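Long-range contacts in inner membrane protein (Salmonella typhimurium LT2, PDB 2QJV), which probably acts as an isomerase of the KduI/IolB family in the cupin clan and holds nickel ions in this crystal: residues I82-V87 with V155-T160; Q124-E129 with L139-L144; G197-R202 with H229-I234. The protein carries 2 engineered substitutions. All coordinates share one frame; numbering follows the deposited sequence.

Overall arrangement
The chain first meets contact 1 at I82-V87, a loop running into strand 86-89. It then reaches Q124-E129 and turns back through a hairpin to L139-L144, which closes contact 2. Contact 1 closes only later, at V155-T160, so contact 2 is nested inside its loop. Contact 3 follows in series, with G197-R202 meeting H229-I234. Contact 1 ties the six-stranded antiparallel sheet to the five-stranded one. Contact 2 builds the outer hairpin of the five-stranded sheet, and strand 138-142 lies next to strand 154-160. Contact 3 forms the middle of the four-stranded sheet. T160 of contact 1 packs on T233 of contact 3. Contacts 2 and 3 do not touch.

Contact 1 of 3, residues I82-V87 with V155-T160; sequences IPAYSV and VVEVYT
E157 lays its carboxylate against the methyl of A84. Both oxygens share the approach: OE1 and OE2 of E157 each lie 4.1 Å from A84 CB. OE2 also comes within 3.6 Å of A84 N, but no hydrogen bond forms there. The torsions explain the reach. CG sits between the backbone N and the carbonyl carbon (chi1 68°), and the chain beyond it is extended, which carries the carboxylate out from its strand to the loop. CA of P83 adds a looser contact, 4.2 Å from E157 OE2.

Y159, two residues on, points the same way. Its OH stops 4.0 Å from I82 O and is hydrogen-bonded to P78 O instead. The two segments therefore share no direct polar bond. R75 links them: its NH1 forms a salt bridge with E157 OE2 and a hydrogen bond with I82 O. Y240 OH binds the other carboxylate oxygen, and H141 ND1 also reaches OE2. Three partners on its two oxygens hold the buried carboxylate in place and restrict its rotation.

The contact lies near the centre of the chain, between two sheets of the cupin fold. A84 packs on V54 of strand 49-55, in the six-stranded sheet. In the five-stranded sheet, E157 packs on L242 of strand 238-246, and Y159 lies against L139 of strand 138-142.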
ATOM      1  N   ILE A  82     -30.348 -22.322 -16.220  1.00 37.48           N
ATOM      2  CA  ILE A  82     -31.589 -21.966 -16.895  1.00 37.79           C
ATOM      3  C   ILE A  82     -31.805 -20.481 -16.602  1.00 36.68           C
ATOM      4  O   ILE A  82     -31.359 -19.976 -15.541  1.00 36.33           O
ATOM      5  CB  ILE A  82     -32.807 -22.907 -16.523  1.00 35.11           C
ATOM      6  CG1 ILE A  82     -33.236 -22.718 -15.040  1.00 38.09           C
ATOM      7  CG2 ILE A  82     -32.513 -24.387 -16.918  1.00 36.77           C
ATOM      8  CD1 ILE A  82     -34.474 -23.553 -14.652  1.00 35.65           C
ATOM      9  N   PRO A  83     -32.412 -19.731 -17.561  1.00 37.19           N
ATOM     10  CA  PRO A  83     -32.510 -18.294 -17.317  1.00 39.16           C
ATOM     11  C   PRO A  83     -33.309 -17.871 -16.063  1.00 38.26           C
ATOM     12  O   PRO A  83     -34.268 -18.535 -15.674  1.00 41.11           O
ATOM     13  CB  PRO A  83     -33.176 -17.765 -18.604  1.00 39.35           C
ATOM     14  CG  PRO A  83     -32.876 -18.785 -19.642  1.00 40.66           C
ATOM     15  CD  PRO A  83     -32.911 -20.088 -18.911  1.00 37.27           C
ATOM     16  N   ALA A  84     -32.848 -16.792 -15.444  1.00 40.26           N
ATOM     17  CA  ALA A  84     -33.537 -16.178 -14.317  1.00 40.11           C
ATOM     18  C   ALA A  84     -34.838 -15.508 -14.788  1.00 41.38           C
ATOM     19  O   ALA A  84     -35.014 -15.192 -15.985  1.00 42.73           O
ATOM     20  CB  ALA A  84     -32.653 -15.141 -13.665  1.00 38.84           C
ATOM     21  N   TYR A  85     -35.764 -15.382 -13.837  1.00 39.55           N
ATOM     22  CA  TYR A  85     -36.865 -14.457 -13.942  1.00 39.31           C
ATOM     23  C   TYR A  85     -36.365 -13.115 -13.377  1.00 39.25           C
ATOM     24  O   TYR A  85     -35.636 -13.077 -12.374  1.00 38.80           O
ATOM     25  CB  TYR A  85     -38.100 -14.888 -13.144  1.00 37.96           C
ATOM     26  CG  TYR A  85     -38.898 -15.984 -13.782  1.00 37.36           C
ATOM     27  CD1 TYR A  85     -38.423 -17.299 -13.812  1.00 35.59           C
ATOM     28  CD2 TYR A  85     -40.157 -15.725 -14.314  1.00 39.64           C
ATOM     29  CE1 TYR A  85     -39.191 -18.324 -14.389  1.00 40.66           C
ATOM     30  CE2 TYR A  85     -40.929 -16.728 -14.863  1.00 40.23           C
ATOM     31  CZ  TYR A  85     -40.441 -18.027 -14.904  1.00 44.30           C
ATOM     32  OH  TYR A  85     -41.213 -18.997 -15.500  1.00 44.50           O
ATOM     33  N   SER A  86     -36.799 -12.027 -14.010  1.00 39.33           N
ATOM     34  CA  SER A  86     -36.479 -10.680 -13.589  1.00 39.57           C
ATOM     35  C   SER A  86     -37.700  -9.781 -13.781  1.00 39.19           C
ATOM     36  O   SER A  86     -38.615 -10.092 -14.551  1.00 38.97           O
ATOM     37  CB  SER A  86     -35.293 -10.097 -14.394  1.00 38.13           C
ATOM     38  OG  SER A  86     -34.206 -11.004 -14.372  1.00 42.28           O
ATOM     39  N   VAL A  87     -37.717  -8.665 -13.056  1.00 39.62           N
ATOM     40  CA  VAL A  87     -38.756  -7.643 -13.213  1.00 39.98           C
ATOM     41  C   VAL A  87     -38.092  -6.282 -13.415  1.00 39.53           C
ATOM     42  O   VAL A  87     -37.241  -5.870 -12.600  1.00 38.96           O
ATOM     43  CB  VAL A  87     -39.727  -7.560 -12.024  1.00 37.43           C
ATOM     44  CG1 VAL A  87     -40.720  -6.366 -12.249  1.00 34.40           C
ATOM     45  CG2 VAL A  87     -40.418  -8.905 -11.838  1.00 37.90           C
ATOM     46  N   VAL A 155     -27.892  -5.711 -18.287  1.00 37.08           N
ATOM     47  CA  VAL A 155     -27.774  -6.836 -17.336  1.00 35.85           C
ATOM     48  C   VAL A 155     -27.546  -8.143 -18.099  1.00 37.01           C
ATOM     49  O   VAL A 155     -28.223  -8.441 -19.090  1.00 37.15           O
ATOM     50  CB  VAL A 155     -29.007  -6.960 -16.379  1.00 37.55           C
ATOM     51  CG1 VAL A 155     -28.822  -8.094 -15.346  1.00 35.32           C
ATOM     52  CG2 VAL A 155     -29.322  -5.611 -15.675  1.00 37.35           C
ATOM     53  N   VAL A 156     -26.541  -8.894 -17.649  1.00 38.60           N
ATOM     54  CA  VAL A 156     -26.205 -10.174 -18.255  1.00 36.75           C
ATOM     55  C   VAL A 156     -25.701 -11.121 -17.149  1.00 37.52           C
ATOM     56  O   VAL A 156     -25.164 -10.667 -16.150  1.00 37.11           O
ATOM     57  CB  VAL A 156     -25.127  -9.980 -19.379  1.00 38.66           C
ATOM     58  CG1 VAL A 156     -23.808  -9.425 -18.790  1.00 35.79           C
ATOM     59  CG2 VAL A 156     -24.860 -11.264 -20.177  1.00 34.01           C
ATOM     60  N   GLU A 157     -25.913 -12.425 -17.332  1.00 36.95           N
ATOM     61  CA  GLU A 157     -25.328 -13.446 -16.457  1.00 35.84           C
ATOM     62  C   GLU A 157     -24.531 -14.431 -17.364  1.00 35.81           C
ATOM     63  O   GLU A 157     -24.921 -14.752 -18.501  1.00 37.60           O
ATOM     64  CB  GLU A 157     -26.364 -14.083 -15.497  1.00 38.53           C
ATOM     65  CG  GLU A 157     -27.407 -14.915 -16.133  1.00 40.39           C
ATOM     66  CD  GLU A 157     -28.455 -15.463 -15.189  1.00 38.24           C
ATOM     67  OE1 GLU A 157     -28.556 -15.055 -14.001  1.00 40.67           O
ATOM     68  OE2 GLU A 157     -29.261 -16.228 -15.707  1.00 40.28           O
ATOM     69  N   VAL A 158     -23.376 -14.865 -16.861  1.00 34.88           N
ATOM     70  CA  VAL A 158     -22.445 -15.719 -17.572  1.00 33.94           C
ATOM     71  C   VAL A 158     -21.977 -16.909 -16.710  1.00 33.26           C
ATOM     72  O   VAL A 158     -21.756 -16.748 -15.501  1.00 34.62           O
ATOM     73  CB  VAL A 158     -21.205 -14.884 -18.042  1.00 32.43           C
ATOM     74  CG1 VAL A 158     -20.185 -15.756 -18.822  1.00 28.63           C
ATOM     75  CG2 VAL A 158     -21.649 -13.665 -18.874  1.00 33.19           C
ATOM     76  N   TYR A 159     -21.880 -18.078 -17.358  1.00 33.46           N
ATOM     77  CA  TYR A 159     -21.434 -19.329 -16.758  1.00 32.36           C
ATOM     78  C   TYR A 159     -20.136 -19.733 -17.383  1.00 31.82           C
ATOM     79  O   TYR A 159     -20.057 -19.941 -18.586  1.00 33.48           O
ATOM     80  CB  TYR A 159     -22.425 -20.466 -16.955  1.00 33.35           C
ATOM     81  CG  TYR A 159     -23.750 -20.223 -16.340  1.00 34.30           C
ATOM     82  CD1 TYR A 159     -24.692 -19.411 -16.967  1.00 33.62           C
ATOM     83  CD2 TYR A 159     -24.096 -20.845 -15.164  1.00 34.86           C
ATOM     84  CE1 TYR A 159     -25.930 -19.196 -16.412  1.00 42.03           C
ATOM     85  CE2 TYR A 159     -25.325 -20.633 -14.598  1.00 38.05           C
ATOM     86  CZ  TYR A 159     -26.250 -19.832 -15.224  1.00 37.70           C
ATOM     87  OH  TYR A 159     -27.463 -19.625 -14.626  1.00 41.13           O
ATOM     88  N   THR A 160     -19.110 -19.849 -16.535  1.00 36.02           N
ATOM     89  CA  THR A 160     -17.769 -20.199 -16.957  1.00 38.06           C
ATOM     90  C   THR A 160     -17.377 -21.496 -16.245  1.00 37.57           C
ATOM     91  O   THR A 160     -17.162 -21.513 -15.049  1.00 39.75           O
ATOM     92  CB  THR A 160     -16.751 -19.053 -16.700  1.00 38.34           C
ATOM     93  OG1 THR A 160     -17.287 -17.805 -17.175  1.00 37.85           O
ATOM     94  CG2 THR A 160     -15.357 -19.353 -17.403  1.00 35.52           C
TER

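Contact 2 of 3, residues Q124-E129 with L139-L144; sequences QEVGVE and LVHNIL
G127 and N142 form an antiparallel hydrogen-bonded pair, but its two bonds are unequal. N142 N gives a bond of 2.8 Å to G127 O, nearly straight at 167°. The return bond from G127 N to N142 O is weak at 3.3 Å. E129 and V140 form the next such pair, and here both bonds are short. E129 N lies 2.9 Å from V140 O. V140 N lies 2.7 Å from E129 O. Between these pairs, V128 and H141 face each other as a non-hydrogen-bonded pair. On its other side strand 138-142 is bonded to strand 154-160, with backbone hydrogen bonds of L139 with Y159 and H141 with E157.

Waters join the segments where the strands part. One lies 2.7 Å from both E125 O and N142 O. A second lies between E125 O and I143 O. N142 is also the centre of an inverse gamma turn, in which I143 N makes a weak bond to H141 O.

On the sheet face of V128 and H141 the contacts are made by carbon atoms. CG1 of V128 meets CD1 of L139 at 3.7 Å, while its CG2 lies beside CD2 of H141. V126 brings CG1, anti to its own N (chi1 174°), to 3.6 Å from CB of H141. The imidazole ND1 is satisfied by E157. On the other face, the stem of E129 runs alongside V140, and its carboxylate forms a salt bridge with R131.

I143 and L144 both face V155, which makes a classic beta bulge at the bend of the chain. Together these features describe a beta hairpin, strands 127-131 and 138-142, at the edge of the five-stranded sheet of a cupin-clan protein.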
ATOM      1  N   GLN A 124     -38.345 -16.775 -21.349  1.00 43.15           N
ATOM      2  CA  GLN A 124     -38.695 -16.665 -22.760  1.00 43.60           C
ATOM      3  C   GLN A 124     -38.249 -15.323 -23.396  1.00 41.69           C
ATOM      4  O   GLN A 124     -38.131 -15.241 -24.601  1.00 43.98           O
ATOM      5  CB  GLN A 124     -40.227 -16.891 -22.962  1.00 44.71           C
ATOM      6  CG  GLN A 124     -40.696 -18.330 -22.686  1.00 44.70           C
ATOM      7  CD  GLN A 124     -40.517 -18.812 -21.234  1.00 53.13           C
ATOM      8  OE1 GLN A 124     -40.893 -18.126 -20.251  1.00 42.98           O
ATOM      9  NE2 GLN A 124     -39.948 -20.018 -21.098  1.00 47.73           N
ATOM     10  N   GLU A 125     -38.014 -14.294 -22.594  1.00 41.68           N
ATOM     11  CA  GLU A 125     -37.514 -13.004 -23.100  1.00 42.91           C
ATOM     12  C   GLU A 125     -36.002 -12.827 -22.913  1.00 42.30           C
ATOM     13  O   GLU A 125     -35.485 -11.777 -23.240  1.00 43.88           O
ATOM     14  CB  GLU A 125     -38.235 -11.815 -22.443  1.00 43.27           C
ATOM     15  CG  GLU A 125     -39.667 -11.557 -22.953  1.00 46.70           C
ATOM     16  CD  GLU A 125     -40.674 -12.397 -22.259  1.00 51.37           C
ATOM     17  OE1 GLU A 125     -40.751 -12.311 -21.014  1.00 45.00           O
ATOM     18  OE2 GLU A 125     -41.416 -13.124 -22.965  1.00 56.74           O
ATOM     19  N   VAL A 126     -35.314 -13.837 -22.376  1.00 41.55           N
ATOM     20  CA  VAL A 126     -33.861 -13.794 -22.142  1.00 39.83           C
ATOM     21  C   VAL A 126     -33.154 -14.423 -23.334  1.00 40.16           C
ATOM     22  O   VAL A 126     -33.442 -15.564 -23.677  1.00 37.44           O
ATOM     23  CB  VAL A 126     -33.473 -14.580 -20.860  1.00 39.28           C
ATOM     24  CG1 VAL A 126     -31.933 -14.655 -20.685  1.00 35.44           C
ATOM     25  CG2 VAL A 126     -34.174 -14.011 -19.625  1.00 37.78           C
ATOM     26  N   GLY A 127     -32.252 -13.689 -23.987  1.00 40.95           N
ATOM     27  CA  GLY A 127     -31.475 -14.247 -25.084  1.00 39.11           C
ATOM     28  C   GLY A 127     -30.376 -15.175 -24.548  1.00 37.79           C
ATOM     29  O   GLY A 127     -29.573 -14.753 -23.733  1.00 34.95           O
ATOM     30  N   VAL A 128     -30.387 -16.429 -24.997  1.00 36.33           N
ATOM     31  CA  VAL A 128     -29.429 -17.464 -24.596  1.00 38.36           C
ATOM     32  C   VAL A 128     -28.434 -17.640 -25.721  1.00 38.16           C
ATOM     33  O   VAL A 128     -28.824 -17.792 -26.877  1.00 40.22           O
ATOM     34  CB  VAL A 128     -30.123 -18.802 -24.276  1.00 36.97           C
ATOM     35  CG1 VAL A 128     -29.097 -19.911 -24.023  1.00 38.79           C
ATOM     36  CG2 VAL A 128     -31.117 -18.653 -23.082  1.00 35.02           C
ATOM     37  N   GLU A 129     -27.142 -17.566 -25.401  1.00 40.74           N
ATOM     38  CA  GLU A 129     -26.082 -17.743 -26.392  1.00 44.85           C
ATOM     39  C   GLU A 129     -24.840 -18.377 -25.760  1.00 41.43           C
ATOM     40  O   GLU A 129     -24.609 -18.276 -24.559  1.00 32.91           O
ATOM     41  CB  GLU A 129     -25.730 -16.420 -27.106  1.00 44.95           C
ATOM     42  CG  GLU A 129     -25.311 -15.305 -26.194  1.00 49.41           C
ATOM     43  CD  GLU A 129     -24.819 -14.029 -26.924  1.00 52.84           C
ATOM     44  OE1 GLU A 129     -24.703 -14.054 -28.175  1.00 62.89           O
ATOM     45  OE2 GLU A 129     -24.540 -13.008 -26.228  1.00 48.83           O
ATOM     46  N   LEU A 139     -21.686 -19.928 -21.349  1.00 36.53           N
ATOM     47  CA  LEU A 139     -23.103 -19.811 -21.555  1.00 34.62           C
ATOM     48  C   LEU A 139     -23.428 -18.398 -21.092  1.00 34.65           C
ATOM     49  O   LEU A 139     -23.040 -18.000 -19.996  1.00 33.70           O
ATOM     50  CB  LEU A 139     -23.881 -20.884 -20.772  1.00 34.09           C
ATOM     51  CG  LEU A 139     -25.389 -20.738 -20.654  1.00 34.75           C
ATOM     52  CD1 LEU A 139     -26.063 -20.813 -22.052  1.00 31.85           C
ATOM     53  CD2 LEU A 139     -25.928 -21.815 -19.738  1.00 35.09           C
ATOM     54  N   VAL A 140     -24.160 -17.652 -21.929  1.00 32.47           N
ATOM     55  CA  VAL A 140     -24.526 -16.270 -21.678  1.00 32.67           C
ATOM     56  C   VAL A 140     -26.072 -16.116 -21.763  1.00 32.41           C
ATOM     57  O   VAL A 140     -26.694 -16.636 -22.687  1.00 33.95           O
ATOM     58  CB  VAL A 140     -23.786 -15.330 -22.674  1.00 32.54           C
ATOM     59  CG1 VAL A 140     -24.165 -13.828 -22.487  1.00 31.95           C
ATOM     60  CG2 VAL A 140     -22.246 -15.575 -22.612  1.00 32.77           C
ATOM     61  N   HIS A 141     -26.641 -15.499 -20.728  1.00 33.30           N
ATOM     62  CA  HIS A 141     -28.053 -15.130 -20.628  1.00 34.45           C
ATOM     63  C   HIS A 141     -28.184 -13.614 -20.626  1.00 32.49           C
ATOM     64  O   HIS A 141     -27.849 -12.921 -19.635  1.00 34.80           O
ATOM     65  CB  HIS A 141     -28.722 -15.683 -19.365  1.00 34.81           C
ATOM     66  CG  HIS A 141     -28.788 -17.185 -19.283  1.00 36.95           C
ATOM     67  ND1 HIS A 141     -28.947 -17.840 -18.080  1.00 34.78           N
ATOM     68  CD2 HIS A 141     -28.695 -18.153 -20.230  1.00 35.86           C
ATOM     69  CE1 HIS A 141     -28.987 -19.145 -18.297  1.00 35.62           C
ATOM     70  NE2 HIS A 141     -28.823 -19.366 -19.594  1.00 35.12           N
ATOM     71  N   ASN A 142     -28.648 -13.076 -21.758  1.00 34.17           N
ATOM     72  CA  ASN A 142     -28.878 -11.626 -21.902  1.00 35.77           C
ATOM     73  C   ASN A 142     -30.229 -11.231 -21.317  1.00 36.95           C
ATOM     74  O   ASN A 142     -31.267 -11.238 -22.005  1.00 38.30           O
ATOM     75  CB  ASN A 142     -28.730 -11.206 -23.378  1.00 37.23           C
ATOM     76  CG  ASN A 142     -27.295 -11.362 -23.876  1.00 38.07           C
ATOM     77  OD1 ASN A 142     -27.009 -12.155 -24.791  1.00 41.33           O
ATOM     78  ND2 ASN A 142     -26.381 -10.641 -23.247  1.00 33.06           N
ATOM     79  N   ILE A 143     -30.200 -10.948 -20.016  1.00 36.82           N
ATOM     80  CA  ILE A 143     -31.383 -10.540 -19.255  1.00 38.00           C
ATOM     81  C   ILE A 143     -31.930  -9.176 -19.747  1.00 38.42           C
ATOM     82  O   ILE A 143     -33.113  -9.041 -20.010  1.00 36.78           O
ATOM     83  CB  ILE A 143     -31.112 -10.514 -17.729  1.00 38.65           C
ATOM     84  CG1 ILE A 143     -30.847 -11.944 -17.218  1.00 40.24           C
ATOM     85  CG2 ILE A 143     -32.298  -9.812 -16.968  1.00 37.39           C
ATOM     86  CD1 ILE A 143     -30.269 -12.021 -15.821  1.00 40.48           C
ATOM     87  N   LEU A 144     -31.052  -8.198 -19.900  1.00 35.89           N
ATOM     88  CA  LEU A 144     -31.432  -6.868 -20.291  1.00 35.78           C
ATOM     89  C   LEU A 144     -30.353  -6.245 -21.183  1.00 33.80           C
ATOM     90  O   LEU A 144     -29.519  -5.463 -20.720  1.00 36.73           O
ATOM     91  CB  LEU A 144     -31.749  -6.011 -19.057  1.00 38.20           C
ATOM     92  CG  LEU A 144     -32.390  -4.624 -19.301  1.00 41.33           C
ATOM     93  CD1 LEU A 144     -33.524  -4.674 -20.348  1.00 36.37           C
ATOM     94  CD2 LEU A 144     -32.843  -4.052 -17.954  1.00 36.55           C
TER
HETATM   95  O   HOH W   1     -34.668  -8.948 -22.034  1.00 41.42           O
HETATM   96  O   HOH W   2     -33.213 -10.491 -23.775  1.00 48.65           O

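Contact 3 of 3, residues G197-R202 with H229-I234; sequences GFCLQR and HPVATI. With NI (nickel (II) ion), chain D.
The phenyl ring of F198 meets I234 obliquely, with CE2 of F198 3.9 Å from CG1 of I234. R202 of the second subunit makes a cation-pi contact with that ring. The two segments form an antiparallel strand pair in the middle of the four-stranded sheet of a cupin-clan protein. At the far end, the imidazole of H229 binds nickel, with NE2 2.2 Å from the ion, and a nickel-bound water lies in the ring plane at its edge. H171, H173 and E186 complete the protein ligands, the three-histidine, one-glutamate set familiar from cupins; two waters also bind the nickel. The nickel bond at NE2 and the hydrogen bond from ND1 to G227 O together fix the rotation of the ring.

L200 and A232 form a hydrogen-bonded pair with two backbone hydrogen bonds, and R202 N binds P230 O at 3.1 Å. On the side of Q201 and V231, the extended glutamine chain passes close to CG2 of V231. C199 SG meets the other methyl of V231, CG1, at 3.8 Å.

The Q201 amide is held at both ends. OE1 is hydrogen-bonded to H190 NE2. NE2 gives a bond of 3.2 Å to H229 O, reaching it from above the carbonyl plane. Q201 thus holds the backbone of a nickel ligand. Beyond A232 a water bridges the two segments, donating to F198 O at 2.9 Å and accepting from I234 N at 3.0 Å.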
ATOM      1  N   GLY A 197     -15.199 -22.497  -3.534  1.00 39.04           N
ATOM      2  CA  GLY A 197     -14.238 -22.103  -4.557  1.00 40.54           C
ATOM      3  C   GLY A 197     -13.952 -20.632  -4.703  1.00 37.89           C
ATOM      4  O   GLY A 197     -14.555 -19.772  -4.048  1.00 38.09           O
ATOM      5  N   PHE A 198     -13.007 -20.361  -5.592  1.00 38.58           N
ATOM      6  CA  PHE A 198     -12.660 -19.010  -5.979  1.00 38.79           C
ATOM      7  C   PHE A 198     -12.208 -18.984  -7.445  1.00 37.66           C
ATOM      8  O   PHE A 198     -12.005 -20.023  -8.063  1.00 38.74           O
ATOM      9  CB  PHE A 198     -11.566 -18.420  -5.049  1.00 38.98           C
ATOM     10  CG  PHE A 198     -10.217 -19.070  -5.187  1.00 38.47           C
ATOM     11  CD1 PHE A 198      -9.868 -20.162  -4.390  1.00 34.44           C
ATOM     12  CD2 PHE A 198      -9.262 -18.568  -6.073  1.00 38.93           C
ATOM     13  CE1 PHE A 198      -8.588 -20.759  -4.484  1.00 38.27           C
ATOM     14  CE2 PHE A 198      -7.991 -19.190  -6.201  1.00 38.97           C
ATOM     15  CZ  PHE A 198      -7.653 -20.269  -5.395  1.00 38.66           C
ATOM     16  N   CYS A 199     -12.136 -17.769  -7.979  1.00 39.11           N
ATOM     17  CA  CYS A 199     -11.560 -17.487  -9.270  1.00 38.20           C
ATOM     18  C   CYS A 199     -10.590 -16.329  -9.042  1.00 37.63           C
ATOM     19  O   CYS A 199     -10.549 -15.724  -7.949  1.00 37.31           O
ATOM     20  CB  CYS A 199     -12.613 -17.135 -10.335  1.00 37.85           C
ATOM     21  SG  CYS A 199     -13.420 -15.568 -10.142  1.00 39.90           S
ATOM     22  N   LEU A 200      -9.794 -16.054 -10.063  1.00 36.10           N
ATOM     23  CA  LEU A 200      -8.875 -14.925 -10.081  1.00 38.22           C
ATOM     24  C   LEU A 200      -9.329 -13.951 -11.181  1.00 38.99           C
ATOM     25  O   LEU A 200      -9.396 -14.305 -12.386  1.00 37.41           O
ATOM     26  CB  LEU A 200      -7.441 -15.396 -10.306  1.00 36.73           C
ATOM     27  CG  LEU A 200      -6.911 -16.405  -9.255  1.00 40.44           C
ATOM     28  CD1 LEU A 200      -5.515 -16.918  -9.614  1.00 37.30           C
ATOM     29  CD2 LEU A 200      -6.920 -15.806  -7.837  1.00 35.30           C
ATOM     30  N   GLN A 201      -9.688 -12.749 -10.766  1.00 38.54           N
ATOM     31  CA  GLN A 201     -10.137 -11.702 -11.709  1.00 38.75           C
ATOM     32  C   GLN A 201      -9.098 -10.575 -11.678  1.00 38.40           C
ATOM     33  O   GLN A 201      -8.654 -10.171 -10.614  1.00 36.49           O
ATOM     34  CB  GLN A 201     -11.543 -11.196 -11.396  1.00 36.93           C
ATOM     35  CG  GLN A 201     -12.027 -10.150 -12.405  1.00 43.44           C
ATOM     36  CD  GLN A 201     -13.521  -9.910 -12.443  1.00 40.35           C
ATOM     37  OE1 GLN A 201     -14.259 -10.222 -11.505  1.00 40.42           O
ATOM     38  NE2 GLN A 201     -13.970  -9.319 -13.535  1.00 35.77           N
ATOM     39  N   ARG A 202      -8.666 -10.117 -12.848  1.00 36.27           N
ATOM     40  CA  ARG A 202      -7.670  -9.076 -12.951  1.00 35.95           C
ATOM     41  C   ARG A 202      -8.282  -7.867 -13.667  1.00 36.89           C
ATOM     42  O   ARG A 202      -8.849  -8.008 -14.738  1.00 37.99           O
ATOM     43  CB  ARG A 202      -6.445  -9.595 -13.713  1.00 35.65           C
ATOM     44  CG  ARG A 202      -5.336  -8.611 -13.877  1.00 36.17           C
ATOM     45  CD  ARG A 202      -4.398  -9.020 -14.964  1.00 34.34           C
ATOM     46  NE  ARG A 202      -3.329  -8.069 -15.156  1.00 35.89           N
ATOM     47  CZ  ARG A 202      -2.539  -8.042 -16.210  1.00 35.54           C
ATOM     48  NH1 ARG A 202      -2.749  -8.856 -17.256  1.00 37.10           N
ATOM     49  NH2 ARG A 202      -1.582  -7.140 -16.270  1.00 36.16           N
ATOM     50  N   HIS A 229     -10.759  -6.605 -17.847  1.00 35.56           N
ATOM     51  CA  HIS A 229     -11.261  -7.281 -16.634  1.00 35.30           C
ATOM     52  C   HIS A 229     -11.560  -8.787 -16.791  1.00 34.30           C
ATOM     53  O   HIS A 229     -12.662  -9.266 -16.416  1.00 37.69           O
ATOM     54  CB  HIS A 229     -12.484  -6.499 -16.099  1.00 35.79           C
ATOM     55  CG  HIS A 229     -13.435  -6.033 -17.167  1.00 33.47           C
ATOM     56  ND1 HIS A 229     -13.200  -4.904 -17.931  1.00 33.34           N
ATOM     57  CD2 HIS A 229     -14.631  -6.510 -17.574  1.00 31.75           C
ATOM     58  CE1 HIS A 229     -14.211  -4.702 -18.741  1.00 37.40           C
ATOM     59  NE2 HIS A 229     -15.093  -5.663 -18.549  1.00 35.86           N
ATOM     60  N   PRO A 230     -10.578  -9.544 -17.306  1.00 34.20           N
ATOM     61  CA  PRO A 230     -10.827 -10.998 -17.466  1.00 37.68           C
ATOM     62  C   PRO A 230     -10.947 -11.795 -16.149  1.00 36.00           C
ATOM     63  O   PRO A 230     -10.381 -11.396 -15.103  1.00 37.43           O
ATOM     64  CB  PRO A 230      -9.599 -11.478 -18.270  1.00 35.08           C
ATOM     65  CG  PRO A 230      -8.532 -10.491 -17.883  1.00 35.10           C
ATOM     66  CD  PRO A 230      -9.234  -9.178 -17.767  1.00 37.97           C
ATOM     67  N   VAL A 231     -11.683 -12.906 -16.245  1.00 39.68           N
ATOM     68  CA  VAL A 231     -11.911 -13.845 -15.165  1.00 38.74           C
ATOM     69  C   VAL A 231     -11.249 -15.195 -15.499  1.00 38.21           C
ATOM     70  O   VAL A 231     -11.594 -15.859 -16.497  1.00 36.59           O
ATOM     71  CB  VAL A 231     -13.416 -14.050 -14.928  1.00 38.97           C
ATOM     72  CG1 VAL A 231     -13.684 -15.201 -13.934  1.00 35.42           C
ATOM     73  CG2 VAL A 231     -14.101 -12.716 -14.504  1.00 35.70           C
ATOM     74  N   ALA A 232     -10.311 -15.604 -14.652  1.00 37.44           N
ATOM     75  CA  ALA A 232      -9.649 -16.912 -14.767  1.00 36.35           C
ATOM     76  C   ALA A 232     -10.209 -17.854 -13.693  1.00 37.14           C
ATOM     77  O   ALA A 232     -10.054 -17.621 -12.493  1.00 36.78           O
ATOM     78  CB  ALA A 232      -8.103 -16.814 -14.686  1.00 36.26           C
ATOM     79  N   THR A 233     -10.880 -18.905 -14.132  1.00 36.93           N
ATOM     80  CA  THR A 233     -11.429 -19.901 -13.223  1.00 37.43           C
ATOM     81  C   THR A 233     -10.370 -20.987 -12.893  1.00 36.65           C
ATOM     82  O   THR A 233      -9.384 -21.173 -13.595  1.00 34.80           O
ATOM     83  CB  THR A 233     -12.774 -20.550 -13.763  1.00 35.38           C
ATOM     84  OG1 THR A 233     -12.489 -21.358 -14.882  1.00 36.80           O
ATOM     85  CG2 THR A 233     -13.828 -19.494 -14.127  1.00 40.85           C
ATOM     86  N   ILE A 234     -10.662 -21.725 -11.823  1.00 37.72           N
ATOM     87  CA  ILE A 234      -9.815 -22.707 -11.179  1.00 37.44           C
ATOM     88  C   ILE A 234     -10.421 -24.105 -11.283  1.00 35.48           C
ATOM     89  O   ILE A 234     -11.615 -24.278 -11.017  1.00 35.87           O
ATOM     90  CB  ILE A 234      -9.687 -22.270  -9.650  1.00 39.49           C
ATOM     91  CG1 ILE A 234      -8.964 -20.904  -9.548  1.00 42.72           C
ATOM     92  CG2 ILE A 234      -9.025 -23.288  -8.786  1.00 39.52           C
ATOM     93  CD1 ILE A 234      -7.580 -20.870 -10.099  1.00 40.00           C
TER
HETATM   94 NI    NI D 271     -17.058  -5.760 -19.482  1.00 22.23          NI
HETATM   95  O   HOH W   3     -13.223 -20.950 -10.508  1.00 19.06           O
HETATM   96  O   HOH W   4     -17.502  -7.836 -18.928  1.00 23.15           O
HETATM   97  O   HOH W   5     -18.984  -6.018 -20.485  1.00 23.07           O